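Local structure of protein kinase A regulatory subunit, putative (Trypanosoma cruzi, 6FTF) at residues A149-R152 against R153-I157; E185-P188 against G189-I192; G214-A217 against D218-T222; P221-V224 against C225-T228. The protein serves as the regulatory subunit of a cAMP-independent protein kinase A and binds the nucleoside analogue 7-cyano-7-deazainosine in two pockets. All coordinates share one frame; numbering follows the deposited sequence. Where two conformers were deposited one is given.

Contact 1 of 4, residues A149-R152 against R153-I157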
loop_
_atom_site.group_PDB
_atom_site.type_symbol
_atom_site.label_atom_id
_atom_site.label_comp_id
_atom_site.label_asym_id
_atom_site.label_seq_id
_atom_site.Cartn_x
_atom_site.Cartn_y
_atom_site.Cartn_z
ATOM N N ALA A 149 13.331 -0.969 -5.249
ATOM C CA ALA A 149 12.711 -0.473 -4.026
ATOM C C ALA A 149 13.381 0.790 -3.512
ATOM O O ALA A 149 12.704 1.714 -3.054
ATOM C CB ALA A 149 12.744 -1.538 -2.936
ATOM N N ILE A 150 14.709 0.833 -3.506
ATOM C CA ILE A 150 15.396 1.993 -2.950
ATOM C C ILE A 150 15.167 3.222 -3.817
ATOM O O ILE A 150 14.908 4.322 -3.311
ATOM C CB ILE A 150 16.876 1.657 -2.696
ATOM C CG1 ILE A 150 16.974 0.627 -1.537
ATOM C CG2 ILE A 150 17.675 2.915 -2.381
ATOM C CD1 ILE A 150 18.386 0.170 -1.157
ATOM N N ARG A 151 15.245 3.063 -5.141
ATOM C CA ARG A 151 14.972 4.162 -6.056
ATOM C C ARG A 151 13.553 4.675 -5.892
ATOM O O ARG A 151 13.318 5.889 -5.932
ATOM C CB ARG A 151 15.191 3.682 -7.495
ATOM C CG ARG A 151 14.828 4.683 -8.563
ATOM C CD ARG A 151 14.978 4.047 -9.955
ATOM N NE ARG A 151 14.662 4.981 -11.032
ATOM C CZ ARG A 151 15.529 5.839 -11.569
ATOM N NH1 ARG A 151 16.782 5.900 -11.140
ATOM N NH2 ARG A 151 15.136 6.644 -12.544
ATOM N N ARG A 152 12.593 3.766 -5.729
ATOM C CA ARG A 152 11.206 4.177 -5.566
ATOM C C ARG A 152 11.035 4.982 -4.292
ATOM O O ARG A 152 10.375 6.025 -4.282
ATOM C CB ARG A 152 10.304 2.948 -5.580
ATOM C CG ARG A 152 8.820 3.276 -5.550
ATOM C CD ARG A 152 7.950 2.039 -5.520
ATOM N NE ARG A 152 8.215 1.144 -6.647
ATOM C CZ ARG A 152 8.882 -0.008 -6.584
ATOM N NH1 ARG A 152 9.342 -0.491 -5.441
ATOM N NH2 ARG A 152 9.059 -0.716 -7.684
ATOM N N ARG A 153 11.640 4.524 -3.204
ATOM C CA ARG A 153 11.597 5.296 -1.968
ATOM C C ARG A 153 12.218 6.684 -2.151
ATOM O O ARG A 153 11.681 7.676 -1.650
ATOM C CB ARG A 153 12.263 4.504 -0.840
ATOM C CG ARG A 153 11.380 3.347 -0.346
ATOM C CD ARG A 153 12.146 2.370 0.531
ATOM N NE ARG A 153 11.204 1.471 1.176
ATOM C CZ ARG A 153 11.186 1.171 2.462
ATOM N NH1 ARG A 153 12.143 1.582 3.282
ATOM N NH2 ARG A 153 10.214 0.406 2.924
ATOM N N GLU A 154 13.348 6.780 -2.862
ATOM C CA GLU A 154 13.963 8.081 -3.147
ATOM C C GLU A 154 13.038 8.969 -3.952
ATOM O O GLU A 154 13.040 10.193 -3.800
ATOM C CB GLU A 154 15.253 7.901 -3.945
ATOM C CG GLU A 154 16.446 7.526 -3.142
ATOM C CD GLU A 154 16.672 8.450 -1.954
ATOM O OE1 GLU A 154 16.843 9.663 -2.181
ATOM O OE2 GLU A 154 16.665 7.949 -0.801
ATOM N N THR A 155 12.256 8.382 -4.851
ATOM C CA THR A 155 11.395 9.169 -5.723
ATOM C C THR A 155 10.356 9.922 -4.921
ATOM O O THR A 155 10.027 11.066 -5.253
ATOM C CB THR A 155 10.730 8.250 -6.756
ATOM O OG1 THR A 155 11.744 7.664 -7.574
ATOM C CG2 THR A 155 9.756 8.993 -7.651
ATOM N N TYR A 156 9.845 9.316 -3.844
ATOM C CA TYR A 156 8.695 9.882 -3.152
ATOM C C TYR A 156 8.939 10.442 -1.757
ATOM O O TYR A 156 8.126 11.253 -1.309
ATOM C CB TYR A 156 7.538 8.864 -3.081
ATOM C CG TYR A 156 7.107 8.420 -4.448
ATOM C CD1 TYR A 156 6.453 9.278 -5.319
ATOM C CD2 TYR A 156 7.410 7.160 -4.900
ATOM C CE1 TYR A 156 6.106 8.869 -6.600
ATOM C CE2 TYR A 156 7.068 6.747 -6.166
ATOM C CZ TYR A 156 6.431 7.611 -7.011
ATOM O OH TYR A 156 6.115 7.202 -8.295
ATOM N N ILE A 157 9.975 10.031 -1.028
ATOM C CA ILE A 157 9.983 10.307 0.416
ATOM C C ILE A 157 10.022 11.806 0.719
ATOM O O ILE A 157 9.327 12.287 1.627
ATOM C CB ILE A 157 11.074 9.505 1.152
ATOM C CG1 ILE A 157 10.919 9.658 2.672
ATOM C CG2 ILE A 157 12.465 9.896 0.730
ATOM C CD1 ILE A 157 9.584 9.233 3.219
#
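Two donors of Thr155 grip Arg151 O, one turn back in the helix 149-160. Thr155 OG1 donates its proton to Arg151 O at 2.9 Å, and Thr155 N donates to the same oxygen. They arrive from opposite faces of the carbonyl plane, with OG1 well above it. This is the familiar helical threonine that returns a hydroxyl bond to the carbonyl four residues earlier. OG1 stands beside its own backbone N (chi1 -63°), which points it back at that carbonyl. The regular bonds Arg153 N to Ala149 O and Glu154 N to Ile150 O build the turn before. The next turn is slacker, for Tyr156 N reaches Arg152 O only in a weak bond of 3.4 Å. Tyr156 N also donates to Arg153 O. The Arg153 chain runs out extended past Ala149 O, with CG 3.4 Å from that oxygen. Its guanidinium ends on Asp179 in a salt bridge and on the hydroxyl of Tyr116. Helices 111-116 and 171-178 pack against this helix. Tyr156 is buried, and its OH is hydrogen-bonded to Ser183. Thr155 CG2 lies over the centre of the Tyr156 ring, while Arg152 CG meets the ring edge in plane, 3.9 Å from CE2.

Contact 2 of 4, residues E185-P188 against G189-I192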
loop_
_atom_site.group_PDB
_atom_site.type_symbol
_atom_site.label_atom_id
_atom_site.label_comp_id
_atom_site.label_asym_id
_atom_site.label_seq_id
_atom_site.Cartn_x
_atom_site.Cartn_y
_atom_site.Cartn_z
ATOM N N GLU A 185 1.344 11.107 -15.254
ATOM C CA GLU A 185 1.187 12.495 -15.650
ATOM C C GLU A 185 0.001 12.631 -16.596
ATOM O O GLU A 185 -0.351 11.690 -17.320
ATOM C CB GLU A 185 2.457 13.029 -16.315
ATOM C CG GLU A 185 3.685 12.851 -15.443
ATOM C CD GLU A 185 4.880 13.719 -15.832
ATOM O OE1 GLU A 185 4.730 14.689 -16.613
ATOM O OE2 GLU A 185 5.988 13.427 -15.330
ATOM N N PHE A 186 -0.615 13.806 -16.558
ATOM C CA PHE A 186 -1.819 14.104 -17.326
ATOM C C PHE A 186 -1.677 15.479 -17.946
ATOM O O PHE A 186 -1.275 16.433 -17.272
ATOM C CB PHE A 186 -3.055 14.095 -16.427
ATOM C CG PHE A 186 -3.294 12.761 -15.753
ATOM C CD1 PHE A 186 -2.722 12.471 -14.523
ATOM C CD2 PHE A 186 -4.047 11.774 -16.360
ATOM C CE1 PHE A 186 -2.935 11.263 -13.916
ATOM C CE2 PHE A 186 -4.247 10.558 -15.754
ATOM C CZ PHE A 186 -3.677 10.299 -14.532
ATOM N N SER A 187 -2.020 15.587 -19.222
ATOM C CA SER A 187 -2.080 16.887 -19.863
ATOM C C SER A 187 -3.408 17.564 -19.546
ATOM O O SER A 187 -4.384 16.907 -19.178
ATOM C CB SER A 187 -1.900 16.757 -21.374
ATOM O OG SER A 187 -2.722 15.752 -21.916
ATOM N N PRO A 188 -3.475 18.891 -19.692
ATOM C CA PRO A 188 -4.730 19.588 -19.401
ATOM C C PRO A 188 -5.872 18.984 -20.198
ATOM O O PRO A 188 -5.750 18.736 -21.400
ATOM C CB PRO A 188 -4.451 21.029 -19.846
ATOM C CG PRO A 188 -2.997 21.170 -19.848
ATOM C CD PRO A 188 -2.416 19.819 -20.127
ATOM N N GLY A 189 -6.998 18.768 -19.542
ATOM C CA GLY A 189 -8.166 18.201 -20.179
ATOM C C GLY A 189 -8.241 16.693 -20.165
ATOM O O GLY A 189 -9.290 16.138 -20.503
ATOM N N GLU A 190 -7.172 16.006 -19.776
ATOM C CA GLU A 190 -7.234 14.564 -19.603
ATOM C C GLU A 190 -7.950 14.216 -18.302
ATOM O O GLU A 190 -7.819 14.903 -17.276
ATOM C CB GLU A 190 -5.839 13.932 -19.652
ATOM C CG GLU A 190 -5.247 14.014 -21.055
ATOM C CD GLU A 190 -3.984 13.220 -21.251
ATOM O OE1 GLU A 190 -3.144 13.180 -20.333
ATOM O OE2 GLU A 190 -3.818 12.654 -22.354
ATOM N N TYR A 191 -8.726 13.139 -18.356
ATOM C CA TYR A 191 -9.467 12.652 -17.198
ATOM C C TYR A 191 -8.571 11.722 -16.381
ATOM O O TYR A 191 -8.048 10.719 -16.890
ATOM C CB TYR A 191 -10.745 11.928 -17.628
ATOM C CG TYR A 191 -11.900 12.843 -17.996
ATOM C CD1 TYR A 191 -11.743 13.887 -18.898
ATOM C CD2 TYR A 191 -13.148 12.663 -17.421
ATOM C CE1 TYR A 191 -12.808 14.727 -19.198
ATOM C CE2 TYR A 191 -14.212 13.491 -17.739
ATOM C CZ TYR A 191 -14.034 14.511 -18.630
ATOM O OH TYR A 191 -15.060 15.378 -18.961
ATOM N N ILE A 192 -8.406 12.061 -15.115
ATOM C CA ILE A 192 -7.712 11.210 -14.164
ATOM C C ILE A 192 -8.646 10.123 -13.661
ATOM O O ILE A 192 -8.252 8.949 -13.568
ATOM C CB ILE A 192 -7.177 12.095 -13.023
ATOM C CG1 ILE A 192 -6.208 13.138 -13.597
ATOM C CG2 ILE A 192 -6.521 11.249 -11.941
ATOM C CD1 ILE A 192 -5.778 14.223 -12.647
HETATM O O HOH W 1 -0.281 12.344 -20.631
HETATM O O HOH W 2 -1.837 10.848 -19.482
#
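Ile192 CG1 sits almost directly over the centre of the Phe186 ring, 3.5 Å from the centroid and 7° off the normal. This is a CH-pi contact over one face. Ile192 CG2 reaches the far end of the ring near CZ, and Ile192 CD1 lies near Phe186 CD1. Both residues are buried. Phe186 also packs on Ala250 and Thr256, and Ile192 on Val254, inside the second cyclic nucleotide-binding domain. What brings the pair together is a type II beta turn from Ser187 to Glu190, closed by Glu190 N to Ser187 O at 3.0 Å. Gly189 takes a positive phi of 89°, where a CB would clash with Pro188 O. The turn joins the strand 181-186 to the strand 191-193, which belongs to another sheet. Glu190 folds its extended side chain back across the turn. Glu190 OE1 accepts from Ser187 N at 2.9 Å in a fairly straight bond, from above the carboxylate plane. A water lies 2.8 Å from both Glu190 OE1 and Glu185 O. Further out, Glu185 OE1 is hydrogen-bonded to His253. Glu190 is exposed, so its carboxylate probably stays ionised and offers a charged acceptor to the Ser187 backbone N-H.

Contact 3 of 4, residues G214-A217 against D218-T222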
loop_
_atom_site.group_PDB
_atom_site.type_symbol
_atom_site.label_atom_id
_atom_site.label_comp_id
_atom_site.label_asym_id
_atom_site.label_seq_id
_atom_site.Cartn_x
_atom_site.Cartn_y
_atom_site.Cartn_z
ATOM N N GLY A 214 -19.312 16.650 -10.905
ATOM C CA GLY A 214 -20.432 15.801 -10.557
ATOM C C GLY A 214 -21.527 15.886 -11.604
ATOM O O GLY A 214 -21.284 16.250 -12.756
ATOM N N ARG A 215 -22.755 15.579 -11.190
ATOM C CA ARG A 215 -23.909 15.601 -12.078
ATOM C C ARG A 215 -25.048 16.321 -11.382
ATOM O O ARG A 215 -25.322 16.060 -10.207
ATOM C CB ARG A 215 -24.343 14.170 -12.433
ATOM C CG ARG A 215 -23.266 13.349 -13.146
ATOM C CD ARG A 215 -22.948 13.881 -14.541
ATOM N NE ARG A 215 -21.976 13.045 -15.240
ATOM C CZ ARG A 215 -20.654 13.208 -15.206
ATOM N NH1 ARG A 215 -20.099 14.176 -14.505
ATOM N NH2 ARG A 215 -19.880 12.379 -15.887
ATOM N N ASP A 216 -25.719 17.212 -12.114
ATOM C CA ASP A 216 -26.842 17.954 -11.559
ATOM C C ASP A 216 -28.129 17.125 -11.619
ATOM O O ASP A 216 -28.150 15.955 -12.027
ATOM C CB ASP A 216 -26.967 19.337 -12.205
ATOM C CG ASP A 216 -27.435 19.294 -13.649
ATOM O OD1 ASP A 216 -27.957 18.269 -14.127
ATOM O OD2 ASP A 216 -27.288 20.348 -14.325
ATOM N N ALA A 217 -29.233 17.732 -11.181
ATOM C CA ALA A 217 -30.488 16.992 -11.117
ATOM C C ALA A 217 -30.955 16.521 -12.483
ATOM O O ALA A 217 -31.730 15.553 -12.558
ATOM C CB ALA A 217 -31.562 17.842 -10.439
ATOM N N ASP A 218 -30.530 17.174 -13.558
ATOM C CA ASP A 218 -30.849 16.758 -14.915
ATOM C C ASP A 218 -29.833 15.783 -15.496
ATOM O O ASP A 218 -29.938 15.415 -16.675
ATOM C CB ASP A 218 -30.957 17.978 -15.829
ATOM C CG ASP A 218 -32.049 18.943 -15.396
ATOM O OD1 ASP A 218 -33.051 18.495 -14.798
ATOM O OD2 ASP A 218 -31.899 20.159 -15.650
ATOM N N GLY A 219 -28.849 15.364 -14.703
ATOM C CA GLY A 219 -27.827 14.447 -15.155
ATOM C C GLY A 219 -26.674 15.086 -15.888
ATOM O O GLY A 219 -25.860 14.358 -16.461
ATOM N N GLU A 220 -26.594 16.413 -15.907
ATOM C CA GLU A 220 -25.570 17.100 -16.673
ATOM C C GLU A 220 -24.331 17.337 -15.816
ATOM O O GLU A 220 -24.432 17.531 -14.598
ATOM C CB GLU A 220 -26.094 18.454 -17.151
ATOM C CG GLU A 220 -27.221 18.381 -18.178
ATOM C CD GLU A 220 -26.852 17.556 -19.399
ATOM O OE1 GLU A 220 -25.728 17.728 -19.927
ATOM O OE2 GLU A 220 -27.685 16.727 -19.827
ATOM N N PRO A 221 -23.159 17.393 -16.440
ATOM C CA PRO A 221 -21.945 17.692 -15.672
ATOM C C PRO A 221 -22.060 19.028 -14.962
ATOM O O PRO A 221 -22.574 20.012 -15.512
ATOM C CB PRO A 221 -20.846 17.732 -16.738
ATOM C CG PRO A 221 -21.393 16.971 -17.896
ATOM C CD PRO A 221 -22.876 17.140 -17.864
ATOM N N THR A 222 -21.557 19.072 -13.733
ATOM C CA THR A 222 -21.542 20.309 -12.960
ATOM C C THR A 222 -20.271 20.337 -12.125
ATOM O O THR A 222 -19.919 19.347 -11.477
ATOM C CB THR A 222 -22.794 20.431 -12.073
ATOM O OG1 THR A 222 -22.784 21.688 -11.389
ATOM C CG2 THR A 222 -22.882 19.316 -11.044
HETATM O O HOH W 3 -28.821 21.082 -16.410
#
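Asp216 OD1 holds the inside of a hairpin loop by accepting a bond from Glu220 N at 2.9 Å, from above the carboxylate plane. It takes a second, weak bond from Asp218 N. Asp216 CG lies between its own backbone N and carbonyl carbon (chi1 71°), which turns the carboxylate in over the loop. The backbone here is tight. Asp216 N donates to Glu220 O at 2.8 Å, and Gly219 N to Asp216 O at 2.8 Å. A type I turn from Asp216 to Gly219 is thus followed by a G1 beta bulge at Gly219, whose phi is 84°. The strands 209-215 and 221-228 then pair, Gly214 with Thr222. Gly214 O is gripped by Thr222 N and by Arg215 NH1 from opposite faces of its plane. The Arg215 chain bends at chi2, with CD 3.5 Å from Gly219 O. Its guanidinium goes on to a salt bridge with Asp247 and a cation-pi contact with Tyr195. The tip is loose by contrast. Ala217 and Asp218 are exposed, and a water donates to Asp216 OD2 at 2.7 Å and weakly to Asp218 OD2. Backbone N-H groups probably offset the charge of Asp216, easing its repulsion with the nearby carboxylate of Asp218.

Contact 4 of 4, residues P221-V224 against C225-T228. With 7CI (7-cyano-7-deazainosine), chain E.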
loop_
_atom_site.group_PDB
_atom_site.type_symbol
_atom_site.label_atom_id
_atom_site.label_comp_id
_atom_site.label_asym_id
_atom_site.label_seq_id
_atom_site.Cartn_x
_atom_site.Cartn_y
_atom_site.Cartn_z
ATOM N N PRO A 221 -23.159 17.393 -16.440
ATOM C CA PRO A 221 -21.945 17.692 -15.672
ATOM C C PRO A 221 -22.060 19.028 -14.962
ATOM O O PRO A 221 -22.574 20.012 -15.512
ATOM C CB PRO A 221 -20.846 17.732 -16.738
ATOM C CG PRO A 221 -21.393 16.971 -17.896
ATOM C CD PRO A 221 -22.876 17.140 -17.864
ATOM N N THR A 222 -21.557 19.072 -13.733
ATOM C CA THR A 222 -21.542 20.309 -12.960
ATOM C C THR A 222 -20.271 20.337 -12.125
ATOM O O THR A 222 -19.919 19.347 -11.477
ATOM C CB THR A 222 -22.794 20.431 -12.073
ATOM O OG1 THR A 222 -22.784 21.688 -11.389
ATOM C CG2 THR A 222 -22.882 19.316 -11.044
ATOM N N LYS A 223 -19.565 21.463 -12.142
ATOM C CA LYS A 223 -18.288 21.541 -11.444
ATOM C C LYS A 223 -18.516 21.646 -9.941
ATOM O O LYS A 223 -19.302 22.476 -9.473
ATOM C CB LYS A 223 -17.483 22.736 -11.954
ATOM C CG LYS A 223 -16.108 22.875 -11.317
ATOM C CD LYS A 223 -15.193 23.771 -12.147
ATOM C CE LYS A 223 -13.809 23.942 -11.514
ATOM N NZ LYS A 223 -12.778 24.375 -12.515
ATOM N N VAL A 224 -17.836 20.796 -9.182
ATOM C CA VAL A 224 -17.973 20.774 -7.734
ATOM C C VAL A 224 -16.905 21.619 -7.059
ATOM O O VAL A 224 -17.211 22.442 -6.190
ATOM C CB VAL A 224 -17.925 19.313 -7.248
ATOM C CG1 VAL A 224 -17.904 19.243 -5.731
ATOM C CG2 VAL A 224 -19.109 18.558 -7.772
ATOM N N CYS A 225 -15.642 21.433 -7.417
ATOM C CA CYS A 225 -14.536 22.135 -6.774
ATOM C C CYS A 225 -13.258 21.847 -7.549
ATOM O O CYS A 225 -13.267 21.122 -8.549
ATOM C CB CYS A 225 -14.377 21.718 -5.308
ATOM S SG CYS A 225 -13.764 20.027 -5.044
ATOM N N GLU A 226 -12.151 22.409 -7.063
ATOM C CA GLU A 226 -10.807 22.117 -7.545
ATOM C C GLU A 226 -9.948 21.595 -6.403
ATOM O O GLU A 226 -10.263 21.799 -5.228
ATOM C CB GLU A 226 -10.144 23.372 -8.130
ATOM C CG GLU A 226 -10.840 23.805 -9.423
ATOM C CD GLU A 226 -10.121 24.918 -10.175
ATOM O OE1 GLU A 226 -10.503 25.170 -11.352
ATOM O OE2 GLU A 226 -9.190 25.537 -9.613
ATOM N N PHE A 227 -8.876 20.896 -6.765
ATOM C CA PHE A 227 -7.824 20.477 -5.847
ATOM C C PHE A 227 -6.489 20.752 -6.525
ATOM O O PHE A 227 -6.407 20.903 -7.748
ATOM C CB PHE A 227 -7.934 18.992 -5.488
ATOM C CG PHE A 227 -9.098 18.664 -4.616
ATOM C CD1 PHE A 227 -9.183 19.156 -3.326
ATOM C CD2 PHE A 227 -10.095 17.827 -5.059
ATOM C CE1 PHE A 227 -10.265 18.845 -2.514
ATOM C CE2 PHE A 227 -11.163 17.508 -4.243
ATOM C CZ PHE A 227 -11.240 18.015 -2.978
ATOM N N THR A 228 -5.424 20.784 -5.727
ATOM C CA THR A 228 -4.115 21.137 -6.261
ATOM C C THR A 228 -3.024 20.384 -5.502
ATOM O O THR A 228 -3.296 19.430 -4.773
ATOM C CB THR A 228 -3.960 22.663 -6.273
ATOM O OG1 THR A 228 -2.794 23.034 -7.012
ATOM C CG2 THR A 228 -3.878 23.200 -4.882
HETATM C C1 7CI E . -13.601 13.286 -5.649
HETATM N N1 7CI E . -14.971 13.790 -5.256
HETATM O O1 7CI E . -13.686 12.596 -6.876
HETATM C C2 7CI E . -15.182 14.905 -4.577
HETATM N N2 7CI E . -14.292 15.825 -4.137
HETATM O O2 7CI E . -11.687 12.382 -4.591
HETATM C C3 7CI E . -14.772 16.935 -3.541
HETATM N N3 7CI E . -16.146 17.087 -3.297
HETATM O O3 7CI E . -12.735 9.936 -4.667
HETATM C C4 7CI E . -17.057 16.149 -3.700
HETATM N N4 7CI E . -19.672 13.166 -5.118
HETATM C C5 7CI E . -16.596 15.013 -4.399
HETATM O O5 7CI E . -18.267 16.352 -3.397
HETATM C C6 7CI E . -17.210 13.846 -5.024
HETATM C C7 7CI E . -16.129 13.145 -5.540
HETATM C C8 7CI E . -18.555 13.483 -5.074
HETATM C C9 7CI E . -13.062 12.308 -4.663
HETATM C C10 7CI E . -13.525 11.049 -5.184
HETATM C C11 7CI E . -13.286 11.244 -6.697
HETATM C C12 7CI E . -14.166 10.309 -7.620
HETATM O O4 7CI E . -15.483 10.320 -7.192
#
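The Phe227 ring meets the base of 7-cyano-7-deazainosine edge first. N2 of the ligand lies in the plane of the ring, 3.6 Å from Phe227 CE2. The two planes are about 45° apart, and no stack forms. Val224 and Cys225 both approach the base from one side of its plane. Cys225 SG is 3.6 Å from C3 of the ligand, and Val224 CG1 is 3.7 Å from its N3. The valine and cysteine tips also touch, CG1 to SG at 4.3 Å. Cys225 SG lies between its backbone N and carbonyl carbon (chi1 70°), which brings the sulfur to the base. These residues lie in strand 221-228, an outermost strand of its sheet in the second cyclic nucleotide-binding domain. The backbones of Val224 and Cys225 both bond to Val212 of the neighbouring strand. Val224 has a psi of -50°, as at a classic beta bulge, which would explain why two successive side chains face the ligand. The bulge bonding is incomplete: Cys225 N is buried without a partner, and Cys225 pairs through its carbonyl. Gly234, Leu236, Glu237 and Lys283 also hydrogen-bond the ligand. On the outer side, Lys223 and Glu226 form a salt bridge. The lysine chain runs extended along the strand and puts NZ 2.7 Å from Glu226 OE1, on the lone pair anti to the other oxygen. Lys223 NZ also has a salt bridge to Glu211.

In the fold
The four contacts follow one another along the chain. Contact 1, on helix 149-160, stands apart, its centre about 24 Å from that of contact 2 and about 41 Å from that of contact 3. Its Arg153 side chain is about 9 Å from the nucleoside of the first pocket. Contacts 2, 3 and 4 belong to the second cyclic nucleotide-binding domain and reach the same four-stranded antiparallel sheet. Contacts 3 and 4 share Pro221 and Thr222, with centres about 12 Å apart. Contact 3 closes the hairpin 209-215/221-228, and contact 4 lines the second pocket. Contact 2, about 14 Å from contact 4 between centres, leads into strand 191-193 at the other edge of this sheet.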